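Local coordinates for protein chintase (PDB 5YUQ) that probably hydrolyses chitin by cleaving the beta-1,4 linkages between its N-acetylglucosamine units, as a family 18 glycoside hydrolase with a tunnel-shaped active site, at residues A152-E157 with D167-T172; E353-D356 with T360-N363. All coordinates share one frame; numbering follows the deposited sequence.

Interaction 1: residues A152-E157 with D167-T172; sequences APFNDE and DNWAST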
# COMPACT_ATOMS: atom_id res chain seq x y z
N ALA A 152 6.93 -9.53 0.31
CA ALA A 152 7.66 -10.63 0.91
C ALA A 152 8.00 -10.24 2.34
O ALA A 152 8.12 -9.06 2.65
CB ALA A 152 8.93 -10.93 0.12
N PRO A 153 8.17 -11.25 3.19
CA PRO A 153 8.49 -10.94 4.59
C PRO A 153 9.66 -10.00 4.82
O PRO A 153 10.57 -10.01 4.04
CB PRO A 153 8.76 -12.34 5.21
CG PRO A 153 7.97 -13.25 4.42
CD PRO A 153 7.86 -12.65 2.99
N PHE A 154 9.63 -9.26 5.91
CA PHE A 154 10.67 -8.28 6.22
C PHE A 154 12.08 -8.83 6.07
O PHE A 154 12.35 -9.99 6.41
CB PHE A 154 10.51 -7.80 7.66
CG PHE A 154 9.22 -7.10 7.94
CD1 PHE A 154 8.81 -6.03 7.15
CD2 PHE A 154 8.43 -7.49 9.02
CE1 PHE A 154 7.61 -5.37 7.43
CE2 PHE A 154 7.25 -6.83 9.31
CZ PHE A 154 6.84 -5.78 8.52
N ASN A 155 12.98 -7.97 5.58
CA ASN A 155 14.37 -8.36 5.37
C ASN A 155 15.11 -8.73 6.64
O ASN A 155 14.96 -8.09 7.69
CB ASN A 155 15.14 -7.23 4.70
CG ASN A 155 14.81 -7.08 3.24
OD1 ASN A 155 14.11 -7.92 2.66
ND2 ASN A 155 15.32 -6.02 2.62
N ASP A 156 15.94 -9.76 6.54
CA ASP A 156 16.78 -10.15 7.66
C ASP A 156 18.06 -9.33 7.68
O ASP A 156 18.17 -8.29 7.00
CB ASP A 156 17.07 -11.66 7.64
CG ASP A 156 17.87 -12.10 6.43
OD1 ASP A 156 18.51 -11.27 5.76
OD2 ASP A 156 17.87 -13.32 6.16
N GLU A 157 19.03 -9.79 8.45
CA GLU A 157 20.29 -9.08 8.64
C GLU A 157 21.09 -8.95 7.35
O GLU A 157 21.95 -8.08 7.24
CB GLU A 157 21.14 -9.77 9.71
CG GLU A 157 20.53 -9.85 11.11
CD GLU A 157 19.57 -11.01 11.30
OE1 GLU A 157 19.30 -11.75 10.31
OE2 GLU A 157 19.08 -11.18 12.44
N ASP A 167 8.12 -15.80 16.14
CA ASP A 167 6.68 -15.97 16.31
C ASP A 167 6.07 -14.91 17.21
O ASP A 167 4.86 -14.86 17.39
CB ASP A 167 6.25 -17.42 16.63
CG ASP A 167 6.57 -17.87 18.04
OD1 ASP A 167 6.79 -17.04 18.95
OD2 ASP A 167 6.56 -19.10 18.24
N ASN A 168 6.91 -14.03 17.75
CA ASN A 168 6.40 -12.88 18.47
C ASN A 168 5.83 -11.82 17.52
O ASN A 168 5.13 -10.92 17.96
CB ASN A 168 7.47 -12.27 19.36
CG ASN A 168 7.70 -13.09 20.61
OD1 ASN A 168 7.04 -12.87 21.63
ND2 ASN A 168 8.62 -14.05 20.54
N TRP A 169 6.11 -11.94 16.23
CA TRP A 169 5.45 -11.05 15.28
C TRP A 169 3.96 -11.29 15.32
O TRP A 169 3.18 -10.38 15.56
CB TRP A 169 6.01 -11.25 13.86
CG TRP A 169 7.20 -10.40 13.57
CD1 TRP A 169 8.50 -10.81 13.46
CD2 TRP A 169 7.20 -8.99 13.35
NE1 TRP A 169 9.31 -9.73 13.19
CE2 TRP A 169 8.54 -8.60 13.11
CE3 TRP A 169 6.20 -8.01 13.34
CZ2 TRP A 169 8.90 -7.27 12.86
CZ3 TRP A 169 6.55 -6.70 13.08
CH2 TRP A 169 7.89 -6.34 12.85
N ALA A 170 3.55 -12.54 15.10
CA ALA A 170 2.14 -12.87 15.05
C ALA A 170 1.47 -12.68 16.42
O ALA A 170 0.29 -12.32 16.48
CB ALA A 170 1.94 -14.30 14.56
N SER A 171 2.20 -12.89 17.51
CA SER A 171 1.57 -12.76 18.82
C SER A 171 1.47 -11.32 19.32
O SER A 171 0.79 -11.05 20.31
CB SER A 171 2.26 -13.65 19.86
OG SER A 171 3.57 -13.18 20.14
N THR A 172 2.12 -10.39 18.63
CA THR A 172 2.16 -9.00 19.10
C THR A 172 1.35 -8.10 18.19
O THR A 172 0.64 -7.22 18.66
CB THR A 172 3.61 -8.47 19.14
OG1 THR A 172 4.40 -9.32 19.98
CG2 THR A 172 3.64 -7.05 19.71

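Interaction 2: residues E353-D356 with T360-N363; sequences EMDD and TLLN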
# COMPACT_ATOMS: atom_id res chain seq x y z
N GLU A 353 -10.03 8.41 -1.55
CA GLU A 353 -10.46 9.57 -2.33
C GLU A 353 -10.41 9.28 -3.83
O GLU A 353 -10.92 10.05 -4.63
CB GLU A 353 -9.64 10.81 -1.97
CG GLU A 353 -8.34 10.98 -2.74
CD GLU A 353 -7.26 9.99 -2.36
OE1 GLU A 353 -7.40 9.23 -1.37
OE2 GLU A 353 -6.22 9.97 -3.07
N MET A 354 -9.82 8.17 -4.19
CA MET A 354 -9.64 7.79 -5.58
C MET A 354 -10.86 7.17 -6.24
O MET A 354 -10.92 7.08 -7.41
CB MET A 354 -8.44 6.84 -5.79
CG MET A 354 -7.15 7.38 -5.27
SD MET A 354 -5.91 6.02 -5.52
CE MET A 354 -4.38 6.89 -5.06
N ASP A 355 -11.80 6.74 -5.41
CA ASP A 355 -13.02 6.11 -5.92
C ASP A 355 -13.89 7.17 -6.58
O ASP A 355 -13.73 8.37 -6.32
CB ASP A 355 -13.78 5.44 -4.78
CG ASP A 355 -14.64 4.28 -5.25
OD1 ASP A 355 -14.76 4.05 -6.47
OD2 ASP A 355 -15.20 3.60 -4.38
N ASP A 356 -14.80 6.73 -7.44
CA ASP A 356 -15.75 7.67 -8.05
C ASP A 356 -16.88 8.01 -7.08
O ASP A 356 -16.95 7.49 -5.96
CB ASP A 356 -16.27 7.14 -9.39
CG ASP A 356 -17.00 5.81 -9.27
OD1 ASP A 356 -17.65 5.57 -8.23
OD2 ASP A 356 -16.96 5.03 -10.24
N THR A 360 -17.93 2.94 -6.88
CA THR A 360 -17.80 1.73 -7.69
C THR A 360 -16.79 0.74 -7.11
O THR A 360 -17.10 -0.44 -6.94
CB THR A 360 -17.40 2.05 -9.13
OG1 THR A 360 -18.40 2.88 -9.74
CG2 THR A 360 -17.27 0.77 -9.95
N LEU A 361 -15.58 1.21 -6.81
CA LEU A 361 -14.54 0.32 -6.30
C LEU A 361 -14.78 -0.09 -4.86
O LEU A 361 -14.54 -1.24 -4.50
CB LEU A 361 -13.15 0.94 -6.47
CG LEU A 361 -12.77 1.25 -7.92
CD1 LEU A 361 -11.30 1.57 -7.96
CD2 LEU A 361 -13.11 0.09 -8.85
N LEU A 362 -15.26 0.82 -4.02
CA LEU A 362 -15.52 0.46 -2.63
C LEU A 362 -16.67 -0.53 -2.53
O LEU A 362 -16.63 -1.47 -1.74
CB LEU A 362 -15.79 1.71 -1.78
CG LEU A 362 -16.03 1.51 -0.27
CD1 LEU A 362 -14.89 0.75 0.39
CD2 LEU A 362 -16.25 2.85 0.40
N ASN A 363 -17.68 -0.35 -3.38
CA ASN A 363 -18.77 -1.32 -3.47
C ASN A 363 -18.26 -2.69 -3.86
O ASN A 363 -18.76 -3.70 -3.38
CB ASN A 363 -19.83 -0.85 -4.47
CG ASN A 363 -20.66 0.29 -3.93
OD1 ASN A 363 -20.63 0.57 -2.74
ND2 ASN A 363 -21.41 0.94 -4.81

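Interaction 1: residues A152-E157 with D167-T172
Phe154 and Trp169 are the nearest residues across the two segments, yet their CA atoms stand 10.8 Å apart, so the irregular chain of 152-157 and the short helix 168-172 meet through two rings, with no hydrogen bond between them. Both side chains leave the main chain toward the opposite segment. Phe154 CE2 lies over one face of the Trp169 indole, at its six-membered half, with CD2 next to it. Phe154 CE2 makes the closest approach, 3.6 Å from Trp169 CH2, and lies toward the rim of the indole; Phe154 CD2 keeps 3.9 Å from Trp169 CZ2. Ring centroids are 5.0 Å apart with the planes at 42°, an oblique meeting that is neither a stack nor a T-shaped pair. A chi1 of -63° turns Phe154 CG beside its own backbone N and opposite the carbonyl carbon, which carries the ring across the gap. On the helical side, the hydroxyl of Thr172 binds back along the turn, OG1 lying 2.7 Å from the carbonyl O of Asn168, within the plane of that carbonyl. Thr172 N also reaches Trp169 O at 3.2 Å, so the turn that bears the indole is tied from within.

The pair belongs to a larger aromatic and aliphatic cluster. Trp218 meets the Phe154 ring edge-to-face, Tyr128 adds a third aromatic partner to it, and Leu129 of helix 124-139 packs against Trp169. With Thr147 and Val149 also touching Phe154, the arrangement is plain hydrophobic packing of a TIM barrel: a loop leaving strand 144-149 packs through its phenylalanine ring against the short helix that precedes strand 175-178.

Interaction 2: residues E353-D356 with T360-N363
The carboxylates of Asp355 and Asp356 receive the first amides of helix 360-363, a textbook use of acidic side chains at the amino end of a helix. Each aspartate takes a different share. Asp355 spans two successive N-H groups: its OD1 accepts from Leu361 N at 3.0 Å, met on the syn side, while its OD2 accepts from Leu362 N at 2.8 Å, with the donor standing well out of the carboxylate plane. Placing CG anti to the backbone N (chi1 -153°) sends this carboxylate to the helix end. A third bond comes from the next residue: Asp356 N binds Asp355 OD1 at 2.9 Å from the opposite face to Leu361 N. Held by three amides, the buried group has little freedom to rotate.

Asp356 grips Thr360 at two points. Thr360 N points almost straight at Asp356 OD1, 3.0 Å away with an N-H...O angle of 178°, and Thr360 OG1 donates to the syn lone pair of Asp356 OD2 at 2.6 Å. The threonine hydroxyl sits beside its own backbone N, and for that reason both donors can face one carboxylate. Nearby helix amides would be expected to stabilise the negative charge of both aspartates, as helix amino ends commonly do.

Neighbouring elements add both polar and aromatic partners. Trp287 at the start of helix 287-292 gives its NE1 to Asp356 OD2 and touches Asp355, Thr360 and Leu361, while Arg288 binds the carbonyl O of Asp355. Phe234 of strand 228-240 packs against Asp355 and Leu361, so the turn after strand 346-350 lies against strand 228-240 and helix 287-292.

Overall arrangement
Interaction 1 closes well before interaction 2 opens along the chain, and the two lie on opposite sides of its centre, with centres about 32 Å and nearest atoms about 21 Å apart. They share one TIM barrel but do not touch: interaction 1 lies in the connection between strands 144-149 and 175-178, interaction 2 just after 346-350, the last parallel strand, which pairs with 4-9 to close the barrel. Their chemistry differs too, ring packing in one and carboxylate-to-amide bonding in the other. Together they illustrate how, in the connections that follow barrel strands, each connection is held by its own local contacts.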